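Local atomic coordinates of OLD nuclease (Thermus scotoductus, PDB entry 6P74), a protein that degrades linear and supercoiled double-stranded DNA as a metal-dependent 5'-to-3' exonuclease, nicks circular DNA, and hydrolyses ATP when stimulated by DNA. Residues V7-D15 against Q59-R68; F85-T93 against D104-P115. One frame throughout, in Å; residues are numbered along the deposited sequence.

Interaction 1 of 2, residues V7-D15 against Q59-R68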
loop_
_atom_site.group_PDB
_atom_site.type_symbol
_atom_site.label_atom_id
_atom_site.label_comp_id
_atom_site.label_asym_id
_atom_site.label_seq_id
_atom_site.Cartn_x
_atom_site.Cartn_y
_atom_site.Cartn_z
ATOM N N VAL A 7 -13.002 0.784 -14.881
ATOM C CA VAL A 7 -12.108 -0.146 -14.214
ATOM C C VAL A 7 -12.741 -1.526 -14.236
ATOM O O VAL A 7 -13.910 -1.686 -13.871
ATOM C CB VAL A 7 -11.804 0.295 -12.773
ATOM C CG1 VAL A 7 -10.808 -0.642 -12.135
ATOM C CG2 VAL A 7 -11.265 1.706 -12.767
ATOM N N LYS A 8 -11.976 -2.519 -14.672
ATOM C CA LYS A 8 -12.450 -3.893 -14.713
ATOM C C LYS A 8 -11.398 -4.782 -14.079
ATOM O O LYS A 8 -10.254 -4.823 -14.544
ATOM C CB LYS A 8 -12.736 -4.347 -16.151
ATOM C CG LYS A 8 -13.778 -3.519 -16.878
ATOM C CD LYS A 8 -14.175 -4.173 -18.200
ATOM C CE LYS A 8 -15.407 -3.498 -18.806
ATOM N NZ LYS A 8 -16.253 -4.435 -19.614
ATOM N N ASN A 9 -11.780 -5.479 -13.010
ATOM C CA ASN A 9 -10.987 -6.556 -12.435
ATOM C C ASN A 9 -9.779 -6.066 -11.641
ATOM O O ASN A 9 -8.819 -6.828 -11.429
ATOM C CB ASN A 9 -10.545 -7.538 -13.530
ATOM C CG ASN A 9 -11.721 -8.258 -14.168
ATOM O OD1 ASN A 9 -12.639 -8.696 -13.475
ATOM N ND2 ASN A 9 -11.705 -8.377 -15.488
ATOM N N PHE A 10 -9.798 -4.818 -11.165
ATOM C CA PHE A 10 -8.671 -4.247 -10.434
ATOM C C PHE A 10 -9.006 -4.203 -8.938
ATOM O O PHE A 10 -9.848 -3.410 -8.505
ATOM C CB PHE A 10 -8.326 -2.862 -10.979
ATOM C CG PHE A 10 -7.228 -2.182 -10.228
ATOM C CD1 PHE A 10 -5.958 -2.745 -10.173
ATOM C CD2 PHE A 10 -7.465 -0.991 -9.554
ATOM C CE1 PHE A 10 -4.944 -2.134 -9.468
ATOM C CE2 PHE A 10 -6.453 -0.368 -8.853
ATOM C CZ PHE A 10 -5.190 -0.940 -8.811
ATOM N N ARG A 11 -8.332 -5.049 -8.153
ATOM C CA ARG A 11 -8.591 -5.184 -6.720
ATOM C C ARG A 11 -10.072 -5.446 -6.459
ATOM O O ARG A 11 -10.624 -6.433 -6.958
ATOM C CB ARG A 11 -8.080 -3.948 -5.972
ATOM C CG ARG A 11 -6.555 -3.920 -5.902
ATOM C CD ARG A 11 -5.991 -2.571 -5.483
ATOM N NE ARG A 11 -4.580 -2.438 -5.864
ATOM C CZ ARG A 11 -3.779 -1.449 -5.466
ATOM N NH1 ARG A 11 -4.238 -0.498 -4.657
ATOM N NH2 ARG A 11 -2.514 -1.413 -5.869
ATOM N N CYS A 12 -10.731 -4.583 -5.691
ATOM C CA CYS A 12 -12.141 -4.802 -5.392
ATOM C C CYS A 12 -13.076 -4.320 -6.497
ATOM O O CYS A 12 -14.283 -4.576 -6.408
ATOM C CB CYS A 12 -12.513 -4.138 -4.057
ATOM S SG CYS A 12 -12.172 -2.361 -3.931
ATOM N N LEU A 13 -12.559 -3.662 -7.543
ATOM C CA LEU A 13 -13.394 -3.049 -8.580
ATOM C C LEU A 13 -13.583 -4.048 -9.712
ATOM O O LEU A 13 -12.791 -4.111 -10.656
ATOM C CB LEU A 13 -12.770 -1.750 -9.085
ATOM C CG LEU A 13 -12.439 -0.691 -8.028
ATOM C CD1 LEU A 13 -11.852 0.557 -8.667
ATOM C CD2 LEU A 13 -13.678 -0.349 -7.218
ATOM N N GLU A 14 -14.663 -4.828 -9.636
ATOM C CA GLU A 14 -14.924 -5.811 -10.682
ATOM C C GLU A 14 -15.268 -5.128 -11.996
ATOM O O GLU A 14 -14.694 -5.454 -13.045
ATOM C CB GLU A 14 -16.039 -6.757 -10.261
ATOM C CG GLU A 14 -16.506 -7.672 -11.377
ATOM C CD GLU A 14 -17.168 -8.938 -10.867
ATOM O OE1 GLU A 14 -16.876 -10.016 -11.429
ATOM O OE2 GLU A 14 -17.974 -8.867 -9.909
ATOM N N ASP A 15 -16.185 -4.162 -11.954
ATOM C CA ASP A 15 -16.607 -3.445 -13.155
ATOM C C ASP A 15 -17.170 -2.153 -12.569
ATOM O O ASP A 15 -17.963 -2.197 -11.622
ATOM C CB ASP A 15 -17.525 -4.321 -14.005
ATOM C CG ASP A 15 -17.907 -3.661 -15.324
ATOM O OD1 ASP A 15 -17.794 -2.424 -15.435
ATOM O OD2 ASP A 15 -18.319 -4.380 -16.259
ATOM N N GLN A 59 -1.817 -9.779 -6.193
ATOM C CA GLN A 59 -2.509 -8.865 -5.280
ATOM C C GLN A 59 -3.508 -7.925 -5.961
ATOM O O GLN A 59 -4.546 -7.590 -5.381
ATOM C CB GLN A 59 -1.481 -8.028 -4.504
ATOM C CG GLN A 59 -0.712 -8.776 -3.402
ATOM C CD GLN A 59 0.710 -9.185 -3.814
ATOM O OE1 GLN A 59 0.945 -9.628 -4.943
ATOM N NE2 GLN A 59 1.661 -9.035 -2.893
ATOM N N ASP A 60 -3.215 -7.475 -7.179
ATOM C CA ASP A 60 -4.020 -6.435 -7.805
ATOM C C ASP A 60 -5.174 -6.973 -8.644
ATOM O O ASP A 60 -6.034 -6.191 -9.059
ATOM C CB ASP A 60 -3.124 -5.527 -8.657
ATOM C CG ASP A 60 -2.299 -4.563 -7.806
ATOM O OD1 ASP A 60 -2.609 -4.417 -6.595
ATOM O OD2 ASP A 60 -1.342 -3.953 -8.344
ATOM N N PHE A 61 -5.224 -8.275 -8.893
ATOM C CA PHE A 61 -6.346 -8.869 -9.604
ATOM C C PHE A 61 -7.488 -9.164 -8.644
ATOM O O PHE A 61 -7.265 -9.498 -7.476
ATOM C CB PHE A 61 -5.924 -10.171 -10.284
ATOM C CG PHE A 61 -4.931 -9.986 -11.384
ATOM C CD1 PHE A 61 -3.582 -9.840 -11.101
ATOM C CD2 PHE A 61 -5.342 -9.977 -12.707
ATOM C CE1 PHE A 61 -2.657 -9.680 -12.121
ATOM C CE2 PHE A 61 -4.422 -9.820 -13.738
ATOM C CZ PHE A 61 -3.078 -9.669 -13.446
ATOM N N ILE A 62 -8.722 -9.058 -9.149
ATOM C CA ILE A 62 -9.874 -9.513 -8.375
ATOM C C ILE A 62 -9.631 -10.930 -7.883
ATOM O O ILE A 62 -9.187 -11.797 -8.640
ATOM C CB ILE A 62 -11.162 -9.473 -9.210
ATOM C CG1 ILE A 62 -12.368 -9.803 -8.368
ATOM C CG2 ILE A 62 -11.097 -10.491 -10.324
ATOM C CD1 ILE A 62 -13.655 -9.467 -9.076
ATOM N N ASN A 63 -9.949 -11.179 -6.611
ATOM C CA ASN A 63 -9.829 -12.513 -6.002
ATOM C C ASN A 63 -8.430 -13.112 -6.183
ATOM O O ASN A 63 -8.250 -14.333 -6.047
ATOM C CB ASN A 63 -10.878 -13.488 -6.557
ATOM C CG ASN A 63 -12.240 -12.849 -6.746
ATOM O OD1 ASN A 63 -12.757 -12.175 -5.853
ATOM N ND2 ASN A 63 -12.830 -13.059 -7.922
ATOM N N PHE A 64 -7.430 -12.271 -6.470
ATOM C CA PHE A 64 -6.097 -12.738 -6.861
ATOM C C PHE A 64 -6.196 -13.719 -8.033
ATOM O O PHE A 64 -5.458 -14.703 -8.112
ATOM C CB PHE A 64 -5.346 -13.380 -5.680
ATOM C CG PHE A 64 -4.921 -12.410 -4.578
ATOM C CD1 PHE A 64 -5.371 -11.094 -4.546
ATOM C CD2 PHE A 64 -4.055 -12.837 -3.568
ATOM C CE1 PHE A 64 -4.970 -10.227 -3.525
ATOM C CE2 PHE A 64 -3.651 -11.976 -2.550
ATOM C CZ PHE A 64 -4.110 -10.671 -2.529
ATOM N N ASP A 65 -7.121 -13.445 -8.957
ATOM C CA ASP A 65 -7.493 -14.390 -10.009
ATOM C C ASP A 65 -6.383 -14.615 -11.038
ATOM O O ASP A 65 -5.802 -15.705 -11.103
ATOM C CB ASP A 65 -8.764 -13.911 -10.713
ATOM C CG ASP A 65 -9.544 -15.044 -11.344
ATOM O OD1 ASP A 65 -8.942 -15.828 -12.102
ATOM O OD2 ASP A 65 -10.757 -15.158 -11.072
ATOM N N THR A 66 -6.097 -13.600 -11.855
ATOM C CA THR A 66 -5.106 -13.551 -12.931
ATOM C C THR A 66 -5.550 -14.301 -14.194
ATOM O O THR A 66 -4.891 -14.167 -15.222
ATOM C CB THR A 66 -3.699 -14.053 -12.528
ATOM O OG1 THR A 66 -3.641 -15.491 -12.530
ATOM C CG2 THR A 66 -3.280 -13.491 -11.174
ATOM N N THR A 67 -6.624 -15.086 -14.156
ATOM C CA THR A 67 -7.271 -15.497 -15.395
ATOM C C THR A 67 -8.158 -14.403 -15.954
ATOM O O THR A 67 -8.722 -14.578 -17.040
ATOM C CB THR A 67 -8.108 -16.756 -15.192
ATOM O OG1 THR A 67 -7.257 -17.831 -14.766
ATOM C CG2 THR A 67 -8.835 -17.126 -16.478
ATOM N N ARG A 68 -8.307 -13.302 -15.228
ATOM C CA ARG A 68 -9.023 -12.128 -15.690
ATOM C C ARG A 68 -8.032 -11.011 -15.971
ATOM O O ARG A 68 -6.983 -10.912 -15.331
ATOM C CB ARG A 68 -10.037 -11.660 -14.650
ATOM C CG ARG A 68 -11.064 -12.689 -14.278
ATOM C CD ARG A 68 -11.948 -12.125 -13.207
ATOM N NE ARG A 68 -13.028 -13.029 -12.855
ATOM C CZ ARG A 68 -14.019 -12.694 -12.043
ATOM N NH1 ARG A 68 -14.042 -11.477 -11.520
ATOM N NH2 ARG A 68 -14.980 -13.566 -11.760
#
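Arg11 and Asp60 join through backbone and side chain. The Arg11 amide gives a 2.7 Å hydrogen bond to the carbonyl O of Asp60, and the extended Arg11 side chain runs beside that of Asp60 until NE lies 2.9 Å from OD1 of the same aspartate. This salt bridge reaches OD1 from above the carboxylate plane, 60° out of it; NH2 adds a weak second bond, while the backbone N of Arg56 holds Asp60 OD2. Phe10 CZ sits over one face of the guanidinium, while Arg11 CD lies over a face of the Phe10 ring, toward its rim. The motif is a β-hairpin with a type II' turn from Phe10 to Leu13 and a G1 bulge at Asn9 and Phe10; Phe10 is bridged once to Phe61. Arg11 lies near, without touching, the probable Walker A (P-loop) residues. Ile62 N binds Asn9 O at 3.2 Å. With CG1 anti to the backbone N (chi1 -174°), Ile62 brings CD1 against Glu14 CB, 3.8 Å away. Arg68 crosses Asn9 at about a right angle, its CD 3.5 Å from OD1, and NH1 forms a salt bridge to Glu14 OE1 whose hydrogen bond is weak; Arg333 takes Glu14 OE2, and Ala69 O takes Asn9 ND2.

Interaction 2 of 2, residues F85-T93 against D104-P115. With SO4 (sulfate ion), chain K.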
loop_
_atom_site.group_PDB
_atom_site.type_symbol
_atom_site.label_atom_id
_atom_site.label_comp_id
_atom_site.label_asym_id
_atom_site.label_seq_id
_atom_site.Cartn_x
_atom_site.Cartn_y
_atom_site.Cartn_z
ATOM N N PHE A 85 -3.814 11.852 -35.710
ATOM C CA PHE A 85 -4.656 11.154 -34.748
ATOM C C PHE A 85 -5.095 12.100 -33.640
ATOM O O PHE A 85 -4.326 12.959 -33.202
ATOM C CB PHE A 85 -3.925 9.957 -34.143
ATOM C CG PHE A 85 -3.471 8.960 -35.161
ATOM C CD1 PHE A 85 -4.393 8.194 -35.855
ATOM C CD2 PHE A 85 -2.126 8.800 -35.443
ATOM C CE1 PHE A 85 -3.978 7.278 -36.809
ATOM C CE2 PHE A 85 -1.704 7.890 -36.398
ATOM C CZ PHE A 85 -2.631 7.127 -37.081
ATOM N N ASN A 86 -6.338 11.939 -33.198
ATOM C CA ASN A 86 -6.869 12.645 -32.034
ATOM C C ASN A 86 -7.226 11.608 -30.978
ATOM O O ASN A 86 -8.223 10.889 -31.117
ATOM C CB ASN A 86 -8.084 13.497 -32.402
ATOM C CG ASN A 86 -7.738 14.614 -33.363
ATOM O OD1 ASN A 86 -7.088 15.586 -32.987
ATOM N ND2 ASN A 86 -8.169 14.481 -34.611
ATOM N N ILE A 87 -6.420 11.534 -29.937
ATOM C CA ILE A 87 -6.615 10.570 -28.864
ATOM C C ILE A 87 -7.430 11.207 -27.755
ATOM O O ILE A 87 -7.159 12.342 -27.342
ATOM C CB ILE A 87 -5.261 10.083 -28.326
ATOM C CG1 ILE A 87 -4.441 9.458 -29.457
ATOM C CG2 ILE A 87 -5.482 9.149 -27.131
ATOM C CD1 ILE A 87 -5.246 8.529 -30.351
ATOM N N THR A 88 -8.417 10.469 -27.249
ATOM C CA THR A 88 -9.299 10.963 -26.196
ATOM C C THR A 88 -9.318 10.061 -24.964
ATOM O O THR A 88 -10.132 10.287 -24.059
ATOM C CB THR A 88 -10.727 11.144 -26.736
ATOM O OG1 THR A 88 -11.358 9.867 -26.886
ATOM C CG2 THR A 88 -10.699 11.842 -28.099
ATOM N N ALA A 89 -8.448 9.054 -24.896
ATOM C CA ALA A 89 -8.456 8.155 -23.748
ATOM C C ALA A 89 -7.252 7.233 -23.825
ATOM O O ALA A 89 -6.692 7.006 -24.897
ATOM C CB ALA A 89 -9.745 7.329 -23.677
ATOM N N PHE A 90 -6.864 6.713 -22.665
ATOM C CA PHE A 90 -5.835 5.698 -22.532
ATOM C C PHE A 90 -6.449 4.469 -21.885
ATOM O O PHE A 90 -7.304 4.595 -21.003
ATOM C CB PHE A 90 -4.681 6.196 -21.675
ATOM C CG PHE A 90 -4.062 7.457 -22.162
ATOM C CD1 PHE A 90 -3.953 7.713 -23.526
ATOM C CD2 PHE A 90 -3.541 8.371 -21.265
ATOM C CE1 PHE A 90 -3.354 8.873 -23.985
ATOM C CE2 PHE A 90 -2.932 9.540 -21.714
ATOM C CZ PHE A 90 -2.845 9.796 -23.068
ATOM N N ARG A 91 -6.022 3.279 -22.321
ATOM C CA ARG A 91 -6.491 2.023 -21.740
ATOM C C ARG A 91 -5.293 1.211 -21.276
ATOM O O ARG A 91 -4.464 0.802 -22.096
ATOM C CB ARG A 91 -7.328 1.194 -22.715
ATOM C CG ARG A 91 -7.879 -0.046 -22.037
ATOM C CD ARG A 91 -8.236 -1.149 -22.994
ATOM N NE ARG A 91 -9.383 -0.803 -23.822
ATOM C CZ ARG A 91 -9.388 -0.873 -25.150
ATOM N NH1 ARG A 91 -8.304 -1.291 -25.798
ATOM N NH2 ARG A 91 -10.480 -0.542 -25.829
ATOM N N LEU A 92 -5.213 0.972 -19.964
ATOM C CA LEU A 92 -4.121 0.218 -19.367
ATOM C C LEU A 92 -4.622 -1.191 -19.086
ATOM O O LEU A 92 -5.614 -1.370 -18.369
ATOM C CB LEU A 92 -3.614 0.883 -18.085
ATOM C CG LEU A 92 -2.433 0.199 -17.376
ATOM C CD1 LEU A 92 -1.216 0.190 -18.257
ATOM C CD2 LEU A 92 -2.110 0.884 -16.049
ATOM N N THR A 93 -3.957 -2.181 -19.668
ATOM C CA THR A 93 -4.334 -3.572 -19.489
ATOM C C THR A 93 -3.184 -4.312 -18.828
ATOM O O THR A 93 -2.016 -4.079 -19.152
ATOM C CB THR A 93 -4.689 -4.247 -20.825
ATOM O OG1 THR A 93 -5.683 -3.479 -21.517
ATOM C CG2 THR A 93 -5.230 -5.642 -20.578
ATOM N N ASP A 104 -0.216 -3.249 -21.375
ATOM C CA ASP A 104 -0.267 -2.379 -22.538
ATOM C C ASP A 104 -0.925 -1.066 -22.136
ATOM O O ASP A 104 -1.873 -1.052 -21.346
ATOM C CB ASP A 104 -1.051 -3.031 -23.683
ATOM C CG ASP A 104 -0.593 -4.446 -23.972
ATOM O OD1 ASP A 104 0.600 -4.637 -24.303
ATOM O OD2 ASP A 104 -1.431 -5.372 -23.867
ATOM N N LEU A 105 -0.409 0.034 -22.667
ATOM C CA LEU A 105 -1.026 1.348 -22.519
ATOM C C LEU A 105 -1.515 1.746 -23.904
ATOM O O LEU A 105 -0.716 2.108 -24.766
ATOM C CB LEU A 105 -0.038 2.360 -21.950
ATOM C CG LEU A 105 -0.596 3.744 -21.608
ATOM C CD1 LEU A 105 -1.717 3.650 -20.586
ATOM C CD2 LEU A 105 0.521 4.665 -21.122
ATOM N N GLU A 106 -2.811 1.655 -24.134
ATOM C CA GLU A 106 -3.158 1.900 -25.518
ATOM C C GLU A 106 -3.877 3.230 -25.678
ATOM O O GLU A 106 -4.720 3.590 -24.840
ATOM C CB GLU A 106 -4.053 0.799 -26.084
ATOM C CG GLU A 106 -3.508 -0.595 -25.980
ATOM C CD GLU A 106 -4.577 -1.621 -26.292
ATOM O OE1 GLU A 106 -4.559 -2.169 -27.418
ATOM O OE2 GLU A 106 -5.453 -1.849 -25.417
ATOM N N PRO A 107 -3.593 3.952 -26.762
ATOM C CA PRO A 107 -4.383 5.136 -27.084
ATOM C C PRO A 107 -5.681 4.750 -27.778
ATOM O O PRO A 107 -5.757 3.776 -28.534
ATOM C CB PRO A 107 -3.460 5.919 -28.024
ATOM C CG PRO A 107 -2.753 4.837 -28.785
ATOM C CD PRO A 107 -2.554 3.695 -27.777
ATOM N N LEU A 108 -6.706 5.541 -27.513
ATOM C CA LEU A 108 -8.037 5.330 -28.054
ATOM C C LEU A 108 -8.522 6.626 -28.674
ATOM O O LEU A 108 -8.275 7.709 -28.137
ATOM C CB LEU A 108 -9.037 4.886 -26.961
ATOM C CG LEU A 108 -8.901 3.510 -26.322
ATOM C CD1 LEU A 108 -10.012 3.323 -25.302
ATOM C CD2 LEU A 108 -8.961 2.422 -27.376
ATOM N N ASP A 109 -9.237 6.512 -29.786
ATOM C CA ASP A 109 -9.824 7.674 -30.425
ATOM C C ASP A 109 -11.257 7.876 -29.930
ATOM O O ASP A 109 -11.799 7.093 -29.140
ATOM C CB ASP A 109 -9.749 7.551 -31.959
ATOM C CG ASP A 109 -10.584 6.383 -32.524
ATOM O OD1 ASP A 109 -11.463 5.851 -31.811
ATOM O OD2 ASP A 109 -10.363 6.001 -33.701
ATOM N N GLU A 110 -11.868 8.961 -30.411
ATOM C CA GLU A 110 -13.255 9.290 -30.107
ATOM C C GLU A 110 -14.149 8.059 -30.024
ATOM O O GLU A 110 -14.946 7.916 -29.093
ATOM C CB GLU A 110 -13.770 10.254 -31.172
ATOM C CG GLU A 110 -15.161 10.755 -30.923
ATOM C CD GLU A 110 -15.615 11.711 -31.996
ATOM O OE1 GLU A 110 -16.391 11.288 -32.881
ATOM O OE2 GLU A 110 -15.179 12.881 -31.962
ATOM N N GLY A 111 -14.022 7.154 -30.988
ATOM C CA GLY A 111 -14.882 5.995 -31.095
ATOM C C GLY A 111 -14.434 4.762 -30.342
ATOM O O GLY A 111 -14.977 3.681 -30.588
ATOM N N GLY A 112 -13.453 4.876 -29.452
ATOM C CA GLY A 112 -13.030 3.755 -28.637
ATOM C C GLY A 112 -12.135 2.747 -29.315
ATOM O O GLY A 112 -11.970 1.642 -28.780
ATOM N N ASN A 113 -11.550 3.085 -30.466
ATOM C CA ASN A 113 -10.628 2.211 -31.182
ATOM C C ASN A 113 -9.188 2.686 -31.035
ATOM O O ASN A 113 -8.918 3.877 -30.854
ATOM C CB ASN A 113 -10.971 2.141 -32.667
ATOM C CG ASN A 113 -12.429 1.894 -32.900
ATOM O OD1 ASN A 113 -13.138 2.758 -33.422
ATOM N ND2 ASN A 113 -12.902 0.717 -32.493
ATOM N N VAL A 114 -8.265 1.739 -31.128
ATOM C CA VAL A 114 -6.844 2.066 -31.182
ATOM C C VAL A 114 -6.483 2.407 -32.624
ATOM O O VAL A 114 -6.594 1.542 -33.508
ATOM C CB VAL A 114 -5.990 0.904 -30.660
ATOM C CG1 VAL A 114 -4.509 1.249 -30.770
ATOM C CG2 VAL A 114 -6.391 0.558 -29.211
ATOM N N PRO A 115 -6.052 3.639 -32.909
ATOM C CA PRO A 115 -5.667 3.983 -34.284
ATOM C C PRO A 115 -4.478 3.150 -34.734
ATOM O O PRO A 115 -3.585 2.843 -33.943
ATOM C CB PRO A 115 -5.299 5.471 -34.197
ATOM C CG PRO A 115 -5.785 5.944 -32.889
ATOM C CD PRO A 115 -5.816 4.752 -31.975
HETATM S S SO4 K . 3.849 -0.026 -22.177
HETATM O O1 SO4 K . 2.484 -0.311 -22.616
HETATM O O2 SO4 K . 4.204 1.358 -22.477
HETATM O O3 SO4 K . 3.975 -0.245 -20.736
HETATM O O4 SO4 K . 4.760 -0.922 -22.884
HETATM O O HOH W 1 -10.630 10.931 -31.787
#
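Strands 85-97 and 100-109 pair as an antiparallel β-hairpin in the N-terminal part of the ATPase domain, and this contact spans much of its length. Arg91 and Glu106 form a hydrogen-bonded pair, with Glu106 N 2.8 Å from Arg91 O and a return bond from Arg91 N to Glu106 O. Their side chains lie side by side on one face of the sheet. Arg91 leaves with CG anti to its own N (chi1 -176°) and bends at chi3 (-68°), which turns NH1 to Glu106 OE2 at 2.9 Å. The oxygen lies in the guanidinium plane, yet NH1 stands above the carboxylate plane, so the salt bridge is flat on one partner only. Leu108 CD2 covers one guanidinium face, 3.7 Å from NH2.

Farther along, Thr88 and Ala89 both face Leu108 in a classic β-bulge: Thr88 N reaches Leu108 O at 2.9 Å, nearly in line with the carbonyl bond, and Leu108 N returns to Ala89 O. The opposite face carries Phe90, Leu92, Leu105 and Pro107, with Leu105 CD1 touching both Phe90 CB and Leu92 CB. Helices 34-45 and 127-132 pack against this apolar side. Past the bulge, Ile87 meets Pro107 through CG2 and Pro115 through CD1, while Pro115 CB presses on the Phe85 ring, 3.3 Å from CD1. A water bridges Asn86 O and Glu110 N beside the type I turn from Asp109 to Gly112. Near the other end, Leu105 N binds O1 of a sulfate, probably from the crystallisation liquor, 2.9 Å away, which Trp49 also holds.

Both interactions reach the same antiparallel sheet of the ATPase domain, joined through strand 70-76, which pairs with strands 2-10 and 85-97. Their centres are about 21 Å apart and their nearest atoms about 7 Å, without touching. Each is partly buried, and each reaches helix 34-45: Phe10 from interaction 1, Phe90, Leu92 and Leu105 from interaction 2. Interaction 1 fastens a hairpin turn to an irregular loop with few backbone bonds and relies on charged side chains; its loop also packs on Gly31 of the second subunit. Interaction 2 is antiparallel strand pairing interrupted by a bulge, apolar on its helix-covered face and mixed on the other, where the Arg91-Glu106 pair lies, and touches no other protein chain of the assembly.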